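Local coordinates for protein tryptophan synthase alpha chain (Aquifex aeolicus, PDB 2EKC) that probably cleaves indoleglycerol phosphate into indole and glyceraldehyde 3-phosphate as the alpha subunit of tryptophan synthase, in the last step of tryptophan biosynthesis, at residues Tyr22-Pro28 / Val66-Ala71; Arg116-Glu120 / Lys145-Ser149. All coordinates share one frame; numbering follows the deposited sequence.

Interaction 1 of 2, residues Tyr22-Pro28 / Val66-Ala71; sequences YLMVGYP and VAHEVA
M24 and Y27 both meet the helix with CG turned away from their own backbone N (chi1 -179° and 177°), and from there the two side chains part company. M24 folds back on itself at chi2 and chi3, so that CE ends squarely over the middle of the H68 imidazole: CE is 3.4 Å from the centroid of the H68 ring, a CH-pi contact only 8° off the ring normal. Its sulfur follows over the same face, with SD 4.4 Å from that centroid. The H68 ring is also gripped within its own chain, ND1 by the backbone N of F54 and NE2 by D60, a predicted catalytic proton acceptor. M24 therefore pads one face of a ring that two hydrogen bonds already fix in rotation.

Y27 lays one face of its phenol against A67, whose CB sits 3.7 Å from Y27 CG, near the rim of the ring. V70 comes to the ring edge instead, its CB 3.8 Å from Y27 CD1, while CB of the next residue, P28, lies across the opposite face. Nearer the strand, the methyl of A67 reaches M24 CB at 3.8 Å.

Between these two side chains a type II turn from M24 to Y27 brings G26, at backbone angles that call for glycine, close against A71. V25 O packs on A71 CB at 3.4 Å and is buried with no polar partner. The cis peptide before P28 leads the chain on past V70, whose CG1 lies 3.6 Å from P28 O. This is the C-terminal mouth of a TIM barrel, where the end of strand 18-24 and the turn after it pack on helix 62-73, beside the predicted active site.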
# COMPACT_ATOMS: atom_id res chain seq x y z
N TYR A 22 0.32 -1.76 -5.93
CA TYR A 22 -0.62 -0.66 -5.85
C TYR A 22 -1.29 -0.40 -7.20
O TYR A 22 -0.61 -0.15 -8.20
CB TYR A 22 0.16 0.57 -5.35
CG TYR A 22 -0.58 1.90 -5.30
CD1 TYR A 22 -1.94 1.97 -5.01
CD2 TYR A 22 0.12 3.10 -5.49
CE1 TYR A 22 -2.59 3.21 -4.93
CE2 TYR A 22 -0.52 4.33 -5.40
CZ TYR A 22 -1.87 4.38 -5.12
OH TYR A 22 -2.50 5.61 -5.06
N LEU A 23 -2.62 -0.48 -7.22
CA LEU A 23 -3.41 -0.23 -8.42
C LEU A 23 -4.58 0.68 -8.03
O LEU A 23 -4.97 0.72 -6.86
CB LEU A 23 -3.96 -1.54 -9.01
CG LEU A 23 -3.00 -2.44 -9.79
CD1 LEU A 23 -3.71 -3.75 -10.16
CD2 LEU A 23 -2.52 -1.73 -11.05
N MET A 24 -5.13 1.40 -9.00
CA MET A 24 -6.24 2.32 -8.76
C MET A 24 -7.58 1.75 -9.21
O MET A 24 -7.71 1.27 -10.33
CB MET A 24 -5.98 3.64 -9.50
CG MET A 24 -7.07 4.69 -9.31
SD MET A 24 -7.00 5.44 -7.67
CE MET A 24 -5.44 6.28 -7.77
N VAL A 25 -8.58 1.81 -8.34
CA VAL A 25 -9.90 1.31 -8.69
C VAL A 25 -10.51 2.23 -9.74
O VAL A 25 -10.55 3.44 -9.55
CB VAL A 25 -10.87 1.29 -7.49
CG1 VAL A 25 -12.25 0.81 -7.95
CG2 VAL A 25 -10.34 0.37 -6.39
N GLY A 26 -10.96 1.66 -10.85
CA GLY A 26 -11.57 2.46 -11.89
C GLY A 26 -10.67 2.94 -13.02
O GLY A 26 -11.13 3.63 -13.92
N TYR A 27 -9.39 2.57 -12.98
CA TYR A 27 -8.46 2.98 -14.03
C TYR A 27 -7.92 1.78 -14.79
O TYR A 27 -7.38 0.86 -14.18
CB TYR A 27 -7.26 3.75 -13.45
CG TYR A 27 -6.24 4.12 -14.50
CD1 TYR A 27 -6.50 5.14 -15.42
CD2 TYR A 27 -5.04 3.42 -14.62
CE1 TYR A 27 -5.59 5.46 -16.43
CE2 TYR A 27 -4.11 3.73 -15.62
CZ TYR A 27 -4.39 4.76 -16.52
OH TYR A 27 -3.49 5.06 -17.51
N PRO A 28 -8.02 1.78 -16.13
CA PRO A 28 -8.61 2.82 -16.98
C PRO A 28 -10.14 2.85 -16.93
O PRO A 28 -10.76 3.78 -17.43
CB PRO A 28 -8.07 2.47 -18.37
CG PRO A 28 -7.96 0.98 -18.31
CD PRO A 28 -7.35 0.76 -16.95
N VAL A 66 -2.97 10.66 -12.98
CA VAL A 66 -3.83 10.44 -14.15
C VAL A 66 -4.87 9.39 -13.78
O VAL A 66 -6.05 9.54 -14.11
CB VAL A 66 -3.02 9.93 -15.37
CG1 VAL A 66 -3.98 9.48 -16.48
CG2 VAL A 66 -2.11 11.03 -15.88
N ALA A 67 -4.44 8.34 -13.09
CA ALA A 67 -5.35 7.28 -12.67
C ALA A 67 -6.47 7.87 -11.80
O ALA A 67 -7.63 7.50 -11.94
CB ALA A 67 -4.59 6.20 -11.90
N HIS A 68 -6.11 8.79 -10.91
CA HIS A 68 -7.10 9.42 -10.05
C HIS A 68 -8.17 10.12 -10.88
O HIS A 68 -9.37 9.87 -10.73
CB HIS A 68 -6.42 10.47 -9.15
CG HIS A 68 -5.83 9.91 -7.89
ND1 HIS A 68 -6.59 9.63 -6.78
CD2 HIS A 68 -4.55 9.62 -7.56
CE1 HIS A 68 -5.80 9.20 -5.81
NE2 HIS A 68 -4.55 9.18 -6.26
N GLU A 69 -7.72 11.01 -11.76
CA GLU A 69 -8.59 11.80 -12.61
C GLU A 69 -9.52 10.96 -13.48
O GLU A 69 -10.74 11.19 -13.51
CB GLU A 69 -7.75 12.72 -13.51
CG GLU A 69 -8.57 13.76 -14.26
CD GLU A 69 -7.74 14.52 -15.27
OE1 GLU A 69 -6.62 14.93 -14.93
OE2 GLU A 69 -8.23 14.72 -16.41
N VAL A 70 -8.94 10.00 -14.19
CA VAL A 70 -9.72 9.14 -15.06
C VAL A 70 -10.77 8.37 -14.25
O VAL A 70 -11.94 8.35 -14.61
CB VAL A 70 -8.79 8.15 -15.81
CG1 VAL A 70 -9.62 7.15 -16.62
CG2 VAL A 70 -7.84 8.93 -16.73
N ALA A 71 -10.34 7.75 -13.15
CA ALA A 71 -11.27 7.00 -12.31
C ALA A 71 -12.42 7.87 -11.84
O ALA A 71 -13.57 7.44 -11.82
CB ALA A 71 -10.53 6.41 -11.11

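Interaction 2 of 2, residues Arg116-Glu120 / Lys145-Ser149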
# COMPACT_ATOMS: atom_id res chain seq x y z
N ARG A 116 -16.02 1.76 9.78
CA ARG A 116 -17.01 0.68 9.88
C ARG A 116 -17.15 -0.01 8.52
O ARG A 116 -17.03 -1.23 8.42
CB ARG A 116 -18.38 1.24 10.30
CG ARG A 116 -19.47 0.20 10.53
CD ARG A 116 -20.84 0.88 10.65
NE ARG A 116 -21.44 1.16 9.35
CZ ARG A 116 -22.28 2.16 9.09
NH1 ARG A 116 -22.62 3.01 10.06
NH2 ARG A 116 -22.78 2.32 7.88
N LEU A 117 -17.41 0.78 7.48
CA LEU A 117 -17.56 0.24 6.14
C LEU A 117 -16.31 -0.48 5.63
O LEU A 117 -16.40 -1.56 5.05
CB LEU A 117 -17.96 1.35 5.17
CG LEU A 117 -19.37 1.91 5.42
CD1 LEU A 117 -19.60 3.14 4.56
CD2 LEU A 117 -20.40 0.83 5.12
N SER A 118 -15.15 0.13 5.83
CA SER A 118 -13.89 -0.46 5.38
C SER A 118 -13.69 -1.86 5.98
O SER A 118 -13.36 -2.81 5.28
CB SER A 118 -12.70 0.43 5.77
OG SER A 118 -12.71 1.65 5.05
N ARG A 119 -13.90 -1.97 7.29
CA ARG A 119 -13.72 -3.25 7.96
C ARG A 119 -14.71 -4.30 7.45
O ARG A 119 -14.34 -5.45 7.25
CB ARG A 119 -13.90 -3.07 9.47
CG ARG A 119 -13.49 -4.28 10.30
CD ARG A 119 -12.05 -4.66 10.00
NE ARG A 119 -11.53 -5.68 10.92
CZ ARG A 119 -10.37 -6.30 10.75
NH1 ARG A 119 -9.60 -6.02 9.71
NH2 ARG A 119 -9.96 -7.20 11.64
N GLU A 120 -15.96 -3.90 7.24
CA GLU A 120 -16.97 -4.83 6.77
C GLU A 120 -16.70 -5.37 5.37
O GLU A 120 -17.14 -6.47 5.03
CB GLU A 120 -18.35 -4.17 6.80
CG GLU A 120 -18.73 -3.58 8.15
CD GLU A 120 -20.20 -3.18 8.23
OE1 GLU A 120 -20.76 -2.77 7.19
OE2 GLU A 120 -20.78 -3.25 9.33
N LYS A 145 -10.48 1.14 17.26
CA LYS A 145 -11.82 0.66 17.58
C LYS A 145 -12.34 -0.36 16.56
O LYS A 145 -12.99 -1.33 16.93
CB LYS A 145 -12.78 1.84 17.67
CG LYS A 145 -14.23 1.46 17.95
CD LYS A 145 -15.12 2.69 17.98
CE LYS A 145 -16.57 2.32 18.24
NZ LYS A 145 -17.41 3.55 18.38
N TYR A 146 -12.04 -0.13 15.29
CA TYR A 146 -12.50 -1.03 14.23
C TYR A 146 -11.44 -2.02 13.78
O TYR A 146 -11.59 -2.69 12.75
CB TYR A 146 -13.00 -0.20 13.03
CG TYR A 146 -14.29 0.54 13.34
CD1 TYR A 146 -15.53 -0.08 13.19
CD2 TYR A 146 -14.26 1.84 13.84
CE1 TYR A 146 -16.71 0.58 13.55
CE2 TYR A 146 -15.43 2.51 14.19
CZ TYR A 146 -16.65 1.87 14.04
OH TYR A 146 -17.81 2.53 14.40
N VAL A 147 -10.37 -2.12 14.55
CA VAL A 147 -9.29 -3.06 14.25
C VAL A 147 -8.77 -2.90 12.82
O VAL A 147 -8.72 -3.87 12.06
CB VAL A 147 -9.75 -4.52 14.48
CG1 VAL A 147 -8.55 -5.45 14.47
CG2 VAL A 147 -10.51 -4.63 15.80
N LEU A 148 -8.42 -1.67 12.47
CA LEU A 148 -7.85 -1.35 11.17
C LEU A 148 -6.41 -0.95 11.46
O LEU A 148 -6.16 -0.04 12.25
CB LEU A 148 -8.61 -0.19 10.53
CG LEU A 148 -10.02 -0.53 10.06
CD1 LEU A 148 -10.78 0.74 9.72
CD2 LEU A 148 -9.94 -1.46 8.85
N SER A 149 -5.46 -1.64 10.83
CA SER A 149 -4.05 -1.40 11.05
C SER A 149 -3.55 -0.03 10.60
O SER A 149 -3.73 0.37 9.45
CB SER A 149 -3.24 -2.51 10.36
OG SER A 149 -1.93 -2.59 10.87
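A Schellman motif ends helix 133-145, with V147 as its positive-phi C' residue, and the turn it makes packs against the last part of helix 111-120. Y146 enters it with its ring beside R116: R116 CB lies 3.7 Å from Y146 CE1, and R116 N stands above one ring face near the rim. The phenol OH is taken by E112, one turn before R116 on helix 111-120, which also forms a salt bridge with K145.

R119 reaches over the turn. Bent at chi2 (57°), its chain carries CD to 3.4 Å from Y146 O and sets the guanidinium flat over V147 O, which sits above the centre of the group, 3.2 Å from R119 CZ. The nearest nitrogen, R119 NH1, is badly angled for a bond to that oxygen. L148 CD2 packs on the aliphatic part at 4.0 Å from R119 CD, and V147 CG1 touches R119 NH2 at 3.6 Å. A leucine at R119 would probably leave the V147 carbonyl without the cationic plane above it and would drop the long, weak ion pair from NH1 to D124. The guanidinium thus meets V147 O through its face, so the attraction is probably electrostatic and not directional.

Both contacts belong to the same eight-stranded parallel barrel but sit in different parts of it. Interaction 1 comes first along the chain and is closed before interaction 2 begins; their centres are 24 Å apart, their nearest atoms about 12 Å, and they do not touch. Interaction 1 ties the end of strand 18-24 to helix 62-73 next to the predicted catalytic residues. Interaction 2 lies in the outer helical layer, away from those residues, and joins helix 111-120 to the turn leading from helix 133-145 into strand 149-154. One therefore probably helps shape the active-site mouth, while the other packs successive beta-alpha units together.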